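Peptidoglycan glycosyltransferase (Eggerthella lenta, PDB 4MNR) is a penicillin-binding protein, modelled here as a fragment that combines a dimerisation domain with a domain related to beta-lactamases. Local coordinates at residues 132-137 and 142-147; 136-141 and 331-336. All coordinates share one frame; numbering follows the deposited sequence. Where two conformers were deposited one is given.

Both contacts start from the same hairpin and share Asp136 and Pro137. Interaction 1 is the buried one: it pairs strands 130-135 and 142-148, with backbone hydrogen bonds as its main cement and apolar side chains on both faces. Interaction 2, centred about 13 Å away, lies nearer the surface and ties the loop of that hairpin to the end of helix 321-332, 190 residues further along the chain. No direct hydrogen bond spans it; one alkyl contact, an amide laid over a carbonyl and two waters do the work. Helix 321-332 serves both places, since it also packs on Val133 and Met135 of the strand in interaction 1.

Interaction 1 (132-137 and 142-147); sequences CVVMDP and ILAMAS
With CG1 trans to the backbone N (chi1 179°), Val134 spreads its two methyls over the neighbouring strand: CG2 lies 3.8 Å from Ala144 CB, while CG1 reaches Leu143 CB at 4.1 Å, the Val134 and Leu143 side chains meeting nearly at right angles. On the other face, Met145, a selenomethionine, runs alongside Val133 and bends at chi3 (-94°), placing its CE 4.0 Å from Val133 CG2. Met135, also a selenomethionine, brings CE to 3.8 Å from Ile142 CG1, a less certain detail given its two deposited conformers. The strands are antiparallel, and Cys132 and Ala146 bond in both directions, Ala146 N to Cys132 O spanning 2.9 Å. Val134 O takes two donors from the same face of its plane: Leu143 N at 2.8 Å, with a bent N-H...O angle of 143°, and Ala144 N at 3.3 Å. Cys132, Ala144 and Ala146 pack on helix 115-125, and Val134 lies beside Val425 and Val427 of the next strand; Val133 and Met135 rest on helix 321-332. Leu143 and Ala144, both opposite Val134, form a classic beta bulge in a hairpin of the five-stranded antiparallel sheet, packed between helices as in the penicillin-binding protein and beta-lactamase fold.

Interaction 2 (136-141 and 331-336); sequences DPDTGA and IANDGV
Asn333, the first residue to leave helical geometry after helix 321-332, reaches from its CB to its amide across the carbonyl of Pro137. Asn333 CB sits 3.4 Å from Pro137 O. The next bond, trans to the backbone N (chi1 -166°), carries Asn333 CG to 3.2 Å from Pro137 O, and the carbonyl oxygen lies under the flat face of the amide instead of at its N-H edge. Asn333 OD1 is 3.0 Å from Asp138 OD1; both are acceptors, the carboxylate and amide planes stand 71° apart, and because Asp138 has two deposited conformers this closeness is doubtful. Asn333 ND2 turns back to its own segment and donates to Val336 O at 3.2 Å, with that oxygen close to the amide plane. This bond spans the type I' beta turn Asn333-Val336, which is also closed by Val336 N to Asn333 O and leads from the helix into strand 336-338. Facing it is the hairpin loop between strands 130-135 and 142-148, shaped by an Asx turn in which Asp136 OD1 accepts from Asp138 N. Water stitches the two turns together. Water 1 donates to Pro137 O at 2.8 Å and to Val336 O at 2.9 Å, while water 2 accepts from Asn333 ND2 at 3.3 Å and donates to Asp138 O. Deeper in, the contact becomes apolar: Pro137 CB and Ala332 CB meet at 3.7 Å, and Val426 of strand 425-431 touches both side chains.

Interaction 1 (132-137 and 142-147)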
loop_
_atom_site.group_PDB
_atom_site.type_symbol
_atom_site.label_atom_id
_atom_site.label_comp_id
_atom_site.label_asym_id
_atom_site.label_seq_id
_atom_site.Cartn_x
_atom_site.Cartn_y
_atom_site.Cartn_z
ATOM N N CYS A 132 -3.593 0.546 -5.910
ATOM C CA CYS A 132 -3.720 -0.807 -5.386
ATOM C C CYS A 132 -2.392 -1.538 -5.500
ATOM O O CYS A 132 -1.744 -1.477 -6.548
ATOM C CB CYS A 132 -4.807 -1.542 -6.161
ATOM S SG CYS A 132 -5.037 -3.262 -5.635
ATOM N N VAL A 133 -1.976 -2.208 -4.423
ATOM C CA VAL A 133 -0.763 -3.017 -4.435
ATOM C C VAL A 133 -1.117 -4.425 -3.953
ATOM O O VAL A 133 -1.828 -4.575 -2.966
ATOM C CB VAL A 133 0.327 -2.416 -3.512
ATOM C CG1 VAL A 133 1.520 -3.378 -3.381
ATOM C CG2 VAL A 133 0.779 -1.044 -4.023
ATOM N N VAL A 134 -0.653 -5.448 -4.672
ATOM C CA VAL A 134 -0.863 -6.833 -4.273
ATOM C C VAL A 134 0.523 -7.431 -4.124
ATOM O O VAL A 134 1.360 -7.282 -5.008
ATOM C CB VAL A 134 -1.628 -7.629 -5.349
ATOM C CG1 VAL A 134 -1.815 -9.059 -4.913
ATOM C CG2 VAL A 134 -2.988 -6.997 -5.640
HETATM N N MSE A 135 0.749 -8.112 -3.007
HETATM C CA MSE A 135 2.060 -8.667 -2.694
HETATM C C MSE A 135 1.956 -10.127 -2.301
HETATM O O MSE A 135 0.909 -10.591 -1.828
HETATM C CB MSE A 135 2.696 -7.903 -1.526
HETATM C CG MSE A 135 2.814 -6.412 -1.743
HETATM SE SE MSE A 135 4.008 -5.565 -0.462
HETATM C CE MSE A 135 5.655 -6.112 -1.305
ATOM N N ASP A 136 3.056 -10.848 -2.491
ATOM C CA ASP A 136 3.206 -12.178 -1.898
ATOM C C ASP A 136 3.905 -11.968 -0.563
ATOM O O ASP A 136 5.060 -11.558 -0.527
ATOM C CB ASP A 136 4.062 -13.080 -2.789
ATOM C CG ASP A 136 4.263 -14.479 -2.197
ATOM O OD1 ASP A 136 3.973 -14.697 -0.992
ATOM O OD2 ASP A 136 4.722 -15.381 -2.933
ATOM N N PRO A 137 3.211 -12.249 0.548
ATOM C CA PRO A 137 3.797 -11.920 1.852
ATOM C C PRO A 137 5.004 -12.782 2.202
ATOM O O PRO A 137 5.775 -12.428 3.083
ATOM C CB PRO A 137 2.644 -12.180 2.838
ATOM C CG PRO A 137 1.772 -13.167 2.128
ATOM C CD PRO A 137 1.876 -12.861 0.662
ATOM N N ILE A 142 6.033 -8.181 -5.684
ATOM C CA ILE A 142 4.865 -7.383 -6.049
ATOM C C ILE A 142 4.133 -8.006 -7.238
ATOM O O ILE A 142 4.660 -8.063 -8.355
ATOM C CB ILE A 142 5.267 -5.939 -6.335
ATOM C CG1 ILE A 142 5.784 -5.314 -5.032
ATOM C CG2 ILE A 142 4.078 -5.147 -6.839
ATOM C CD1 ILE A 142 6.313 -3.997 -5.209
ATOM N N LEU A 143 2.923 -8.496 -6.985
ATOM C CA LEU A 143 2.142 -9.193 -8.011
ATOM C C LEU A 143 1.286 -8.236 -8.842
ATOM O O LEU A 143 0.926 -8.553 -9.972
ATOM C CB LEU A 143 1.239 -10.256 -7.364
ATOM C CG LEU A 143 1.934 -11.241 -6.406
ATOM C CD1 LEU A 143 0.937 -12.246 -5.835
ATOM C CD2 LEU A 143 3.074 -12.006 -7.086
ATOM N N ALA A 144 0.933 -7.088 -8.261
ATOM C CA ALA A 144 0.227 -6.021 -8.976
ATOM C C ALA A 144 0.538 -4.678 -8.318
ATOM O O ALA A 144 0.703 -4.584 -7.110
ATOM C CB ALA A 144 -1.309 -6.257 -8.985
HETATM N N MSE A 145 0.627 -3.637 -9.135
HETATM C CA MSE A 145 0.863 -2.294 -8.635
HETATM C C MSE A 145 0.203 -1.360 -9.632
HETATM O O MSE A 145 0.668 -1.228 -10.766
HETATM C CB MSE A 145 2.370 -2.017 -8.486
HETATM C CG MSE A 145 2.695 -0.629 -7.999
HETATM SE SE MSE A 145 4.590 -0.478 -7.521
HETATM C CE MSE A 145 4.404 -0.879 -5.642
ATOM N N ALA A 146 -0.924 -0.770 -9.229
ATOM C CA ALA A 146 -1.753 0.061 -10.124
ATOM C C ALA A 146 -2.066 1.427 -9.537
ATOM O O ALA A 146 -2.302 1.561 -8.338
ATOM C CB ALA A 146 -3.063 -0.639 -10.455
ATOM N N SER A 147 -2.072 2.438 -10.400
ATOM C CA SER A 147 -2.503 3.777 -10.012
ATOM C C SER A 147 -3.595 4.223 -10.979
ATOM O O SER A 147 -3.618 3.788 -12.134
ATOM C CB SER A 147 -1.335 4.762 -10.077
ATOM O OG SER A 147 -0.249 4.313 -9.288
#

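Interaction 2 (136-141 and 331-336)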
loop_
_atom_site.group_PDB
_atom_site.type_symbol
_atom_site.label_atom_id
_atom_site.label_comp_id
_atom_site.label_asym_id
_atom_site.label_seq_id
_atom_site.Cartn_x
_atom_site.Cartn_y
_atom_site.Cartn_z
ATOM N N ASP A 136 3.056 -10.848 -2.491
ATOM C CA ASP A 136 3.206 -12.178 -1.898
ATOM C C ASP A 136 3.905 -11.968 -0.563
ATOM O O ASP A 136 5.060 -11.558 -0.527
ATOM C CB ASP A 136 4.062 -13.080 -2.789
ATOM C CG ASP A 136 4.263 -14.479 -2.197
ATOM O OD1 ASP A 136 3.973 -14.697 -0.992
ATOM O OD2 ASP A 136 4.722 -15.381 -2.933
ATOM N N PRO A 137 3.211 -12.249 0.548
ATOM C CA PRO A 137 3.797 -11.920 1.852
ATOM C C PRO A 137 5.004 -12.782 2.202
ATOM O O PRO A 137 5.775 -12.428 3.083
ATOM C CB PRO A 137 2.644 -12.180 2.838
ATOM C CG PRO A 137 1.772 -13.167 2.128
ATOM C CD PRO A 137 1.876 -12.861 0.662
ATOM N N ASP A 138 5.170 -13.904 1.515
ATOM C CA ASP A 138 6.253 -14.816 1.855
ATOM C C ASP A 138 7.581 -14.415 1.208
ATOM O O ASP A 138 8.649 -14.833 1.668
ATOM C CB ASP A 138 5.876 -16.256 1.494
ATOM C CG ASP A 138 4.781 -16.818 2.395
ATOM O OD1 ASP A 138 4.875 -16.651 3.632
ATOM O OD2 ASP A 138 3.822 -17.423 1.865
ATOM N N THR A 139 7.519 -13.596 0.158
ATOM C CA THR A 139 8.726 -13.211 -0.567
ATOM C C THR A 139 8.960 -11.718 -0.672
ATOM O O THR A 139 10.105 -11.301 -0.857
ATOM C CB THR A 139 8.713 -13.691 -2.029
ATOM O OG1 THR A 139 7.588 -13.115 -2.697
ATOM C CG2 THR A 139 8.646 -15.210 -2.120
ATOM N N GLY A 140 7.889 -10.929 -0.584
ATOM C CA GLY A 140 7.950 -9.505 -0.866
ATOM C C GLY A 140 7.716 -9.183 -2.339
ATOM O O GLY A 140 7.785 -8.020 -2.747
ATOM N N ALA A 141 7.472 -10.206 -3.159
ATOM C CA ALA A 141 7.242 -9.954 -4.586
ATOM C C ALA A 141 5.957 -9.173 -4.809
ATOM O O ALA A 141 4.923 -9.478 -4.221
ATOM C CB ALA A 141 7.204 -11.260 -5.377
ATOM N N ILE A 331 1.612 -8.913 9.162
ATOM C CA ILE A 331 0.608 -9.716 9.848
ATOM C C ILE A 331 0.456 -11.092 9.194
ATOM O O ILE A 331 0.314 -12.108 9.882
ATOM C CB ILE A 331 -0.730 -8.959 9.927
ATOM C CG1 ILE A 331 -0.521 -7.625 10.669
ATOM C CG2 ILE A 331 -1.790 -9.803 10.622
ATOM C CD1 ILE A 331 0.151 -7.769 12.033
ATOM N N ALA A 332 0.536 -11.128 7.865
ATOM C CA ALA A 332 0.428 -12.364 7.106
ATOM C C ALA A 332 1.621 -13.321 7.288
ATOM O O ALA A 332 1.454 -14.539 7.300
ATOM C CB ALA A 332 0.229 -12.033 5.623
ATOM N N ASN A 333 2.817 -12.761 7.446
ATOM C CA ASN A 333 4.057 -13.533 7.386
ATOM C C ASN A 333 4.734 -13.651 8.744
ATOM O O ASN A 333 5.939 -13.460 8.852
ATOM C CB ASN A 333 5.010 -12.866 6.382
ATOM C CG ASN A 333 6.186 -13.742 5.983
ATOM O OD1 ASN A 333 6.051 -14.954 5.776
ATOM N ND2 ASN A 333 7.348 -13.124 5.852
ATOM N N ASP A 334 3.949 -13.957 9.782
ATOM C CA ASP A 334 4.514 -14.258 11.099
ATOM C C ASP A 334 5.338 -13.096 11.672
ATOM O O ASP A 334 6.308 -13.309 12.411
ATOM C CB ASP A 334 5.362 -15.545 11.053
ATOM C CG ASP A 334 4.550 -16.768 10.653
ATOM O OD1 ASP A 334 3.335 -16.808 10.954
ATOM O OD2 ASP A 334 5.128 -17.690 10.030
ATOM N N GLY A 335 4.958 -11.874 11.306
ATOM C CA GLY A 335 5.554 -10.684 11.886
ATOM C C GLY A 335 6.685 -10.093 11.064
ATOM O O GLY A 335 7.178 -9.006 11.372
ATOM N N VAL A 336 7.091 -10.799 10.012
ATOM C CA VAL A 336 8.269 -10.397 9.240
ATOM C C VAL A 336 7.857 -9.684 7.975
ATOM O O VAL A 336 7.039 -10.188 7.211
ATOM C CB VAL A 336 9.101 -11.619 8.832
ATOM C CG1 VAL A 336 10.304 -11.198 8.009
ATOM C CG2 VAL A 336 9.548 -12.381 10.067
HETATM O O HOH W 1 6.559 -10.128 4.399
HETATM O O HOH W 2 9.005 -15.627 4.522
#